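Local atomic coordinates of BrkA autotransporter (Bordetella pertussis, PDB entry 3QQ2), a protein that inhibits the classical complement pathway and prevents accumulation of deposited C4, its C-terminal translocator domain forming an outer-membrane barrel through which the passenger domain reaches the bacterial surface. Residues 29-34 with 43-48. The protein carries 1 engineered substitution. Sequence-based numbering, arbitrary orientation.
Sequences SERQQI and DQTVSG
With CG set opposite the backbone N (chi1 -169°) and an extended chain out to NE, the side chain of Arg-31 is carried across to the partner strand to reach Asp-43 and Thr-45. NH2 of Arg-31 lies 2.7 Å from OG1 of Thr-45, which meets the guanidinium at its edge, in plane. The other nitrogen, NH1, makes a long salt bridge to OD1 of Asp-43 (3.7 Å), the guanidinium and carboxylate planes being turned 65° apart; at that distance and tilt the attraction is probably mainly a matter of charge. The aliphatic CG of Gln-33 rests against that same OD1, 3.4 Å away. Farther along this face, the hydroxyls of Ser-29 and Ser-47 share a weak hydrogen bond.

The opposite face belongs to Glu-30, Gln-32, Gln-44 and Val-46. Gln-32 and Gln-44 run side by side in the same direction, yet their amide planes stand 77° apart and OE1 of Gln-32 stays 3.6 Å from NE2 of Gln-44, while NE2 of Gln-32 lies against the CG2 methyl of Val-46.

Between these two faces runs the regular antiparallel ladder: Glu-30 with Val-46 and Gln-32 with Gln-44 are hydrogen-bonded pairs, each joined by two N-H...O=C bonds, alternating with three non-hydrogen-bonded pairs. This illustrates how a transmembrane barrel is built from neighbouring antiparallel strands. Strand 21-34 of this hairpin closes the autotransporter beta-barrel by pairing with strand 271-282, which flanks 29-34 through backbone bonds and a Glu-30 to Ser-275 hydrogen bond, while strand 62-78 continues the wall beyond 43-48.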
loop_
_atom_site.group_PDB
_atom_site.type_symbol
_atom_site.label_atom_id
_atom_site.label_comp_id
_atom_site.label_asym_id
_atom_site.label_seq_id
_atom_site.Cartn_x
_atom_site.Cartn_y
_atom_site.Cartn_z
ATOM N N SER A 29 20.364 -18.731 -12.812
ATOM C CA SER A 29 19.566 -17.647 -13.345
ATOM C C SER A 29 18.402 -18.185 -14.171
ATOM O O SER A 29 18.595 -18.946 -15.103
ATOM C CB SER A 29 20.443 -16.763 -14.206
ATOM O OG SER A 29 19.652 -15.850 -14.920
ATOM N N GLU A 30 17.187 -17.780 -13.846
ATOM C CA GLU A 30 16.023 -18.371 -14.482
ATOM C C GLU A 30 15.007 -17.311 -14.822
ATOM O O GLU A 30 14.625 -16.556 -13.941
ATOM C CB GLU A 30 15.413 -19.380 -13.519
ATOM C CG GLU A 30 14.066 -19.879 -13.904
ATOM C CD GLU A 30 13.695 -21.125 -13.147
ATOM O OE1 GLU A 30 14.266 -22.205 -13.455
ATOM O OE2 GLU A 30 12.818 -21.024 -12.250
ATOM N N ARG A 31 14.561 -17.240 -16.075
ATOM C CA ARG A 31 13.491 -16.290 -16.418
ATOM C C ARG A 31 12.100 -16.893 -16.386
ATOM O O ARG A 31 11.777 -17.799 -17.160
ATOM C CB ARG A 31 13.709 -15.573 -17.753
ATOM C CG ARG A 31 12.723 -14.418 -17.943
ATOM C CD ARG A 31 12.937 -13.681 -19.255
ATOM N NE ARG A 31 12.024 -12.554 -19.403
ATOM C CZ ARG A 31 12.067 -11.458 -18.647
ATOM N NH1 ARG A 31 11.195 -10.471 -18.840
ATOM N NH2 ARG A 31 12.976 -11.346 -17.682
ATOM N N GLN A 32 11.260 -16.353 -15.515
ATOM C CA GLN A 32 9.880 -16.794 -15.462
ATOM C C GLN A 32 8.994 -15.799 -16.163
ATOM O O GLN A 32 9.150 -14.594 -15.982
ATOM C CB GLN A 32 9.452 -17.037 -14.023
ATOM C CG GLN A 32 10.149 -18.270 -13.460
ATOM C CD GLN A 32 10.246 -18.310 -11.951
ATOM O OE1 GLN A 32 9.232 -18.408 -11.243
ATOM N NE2 GLN A 32 11.477 -18.275 -11.445
ATOM N N GLN A 33 8.118 -16.322 -17.021
ATOM C CA GLN A 33 6.989 -15.579 -17.574
ATOM C C GLN A 33 5.750 -16.178 -16.945
ATOM O O GLN A 33 5.221 -17.179 -17.428
ATOM C CB GLN A 33 6.884 -15.741 -19.086
ATOM C CG GLN A 33 8.071 -15.267 -19.882
ATOM C CD GLN A 33 7.968 -15.652 -21.344
ATOM O OE1 GLN A 33 7.801 -16.827 -21.696
ATOM N NE2 GLN A 33 8.069 -14.658 -22.209
ATOM N N ILE A 34 5.318 -15.593 -15.834
ATOM C CA ILE A 34 4.095 -16.031 -15.178
ATOM C C ILE A 34 2.929 -15.159 -15.655
ATOM O O ILE A 34 3.051 -13.941 -15.799
ATOM C CB ILE A 34 4.276 -16.221 -13.628
ATOM C CG1 ILE A 34 3.156 -15.567 -12.807
ATOM C CG2 ILE A 34 5.655 -15.758 -13.172
ATOM C CD1 ILE A 34 1.939 -16.481 -12.588
ATOM N N ASP A 43 6.702 -10.895 -15.553
ATOM C CA ASP A 43 7.906 -11.625 -15.898
ATOM C C ASP A 43 8.991 -11.288 -14.897
ATOM O O ASP A 43 9.273 -10.118 -14.654
ATOM C CB ASP A 43 8.366 -11.253 -17.299
ATOM C CG ASP A 43 7.412 -11.735 -18.371
ATOM O OD1 ASP A 43 7.865 -11.929 -19.529
ATOM O OD2 ASP A 43 6.212 -11.928 -18.063
ATOM N N GLN A 44 9.601 -12.299 -14.306
ATOM C CA GLN A 44 10.723 -12.014 -13.464
ATOM C C GLN A 44 11.945 -12.799 -13.860
ATOM O O GLN A 44 11.852 -13.910 -14.391
ATOM C CB GLN A 44 10.378 -12.274 -12.009
ATOM C CG GLN A 44 9.995 -13.708 -11.725
ATOM C CD GLN A 44 9.552 -13.948 -10.302
ATOM O OE1 GLN A 44 9.030 -13.044 -9.637
ATOM N NE2 GLN A 44 9.731 -15.185 -9.829
ATOM N N THR A 45 13.098 -12.189 -13.606
ATOM C CA THR A 45 14.375 -12.862 -13.715
ATOM C C THR A 45 14.913 -13.065 -12.317
ATOM O O THR A 45 15.167 -12.090 -11.616
ATOM C CB THR A 45 15.385 -12.048 -14.517
ATOM O OG1 THR A 45 14.844 -11.754 -15.805
ATOM C CG2 THR A 45 16.643 -12.838 -14.703
ATOM N N VAL A 46 15.077 -14.334 -11.934
ATOM C CA VAL A 46 15.645 -14.745 -10.647
ATOM C C VAL A 46 17.098 -15.185 -10.819
ATOM O O VAL A 46 17.350 -16.184 -11.514
ATOM C CB VAL A 46 14.909 -15.957 -10.111
ATOM C CG1 VAL A 46 15.183 -16.109 -8.648
ATOM C CG2 VAL A 46 13.453 -15.799 -10.333
ATOM N N SER A 47 18.044 -14.478 -10.185
ATOM C CA SER A 47 19.466 -14.853 -10.260
ATOM C C SER A 47 20.050 -15.137 -8.903
ATOM O O SER A 47 19.673 -14.488 -7.955
ATOM C CB SER A 47 20.279 -13.757 -10.926
ATOM O OG SER A 47 20.331 -13.958 -12.336
ATOM N N GLY A 48 20.968 -16.096 -8.791
ATOM C CA GLY A 48 21.618 -16.343 -7.495
ATOM C C GLY A 48 23.054 -16.858 -7.445
ATOM O O GLY A 48 23.635 -17.254 -8.464
#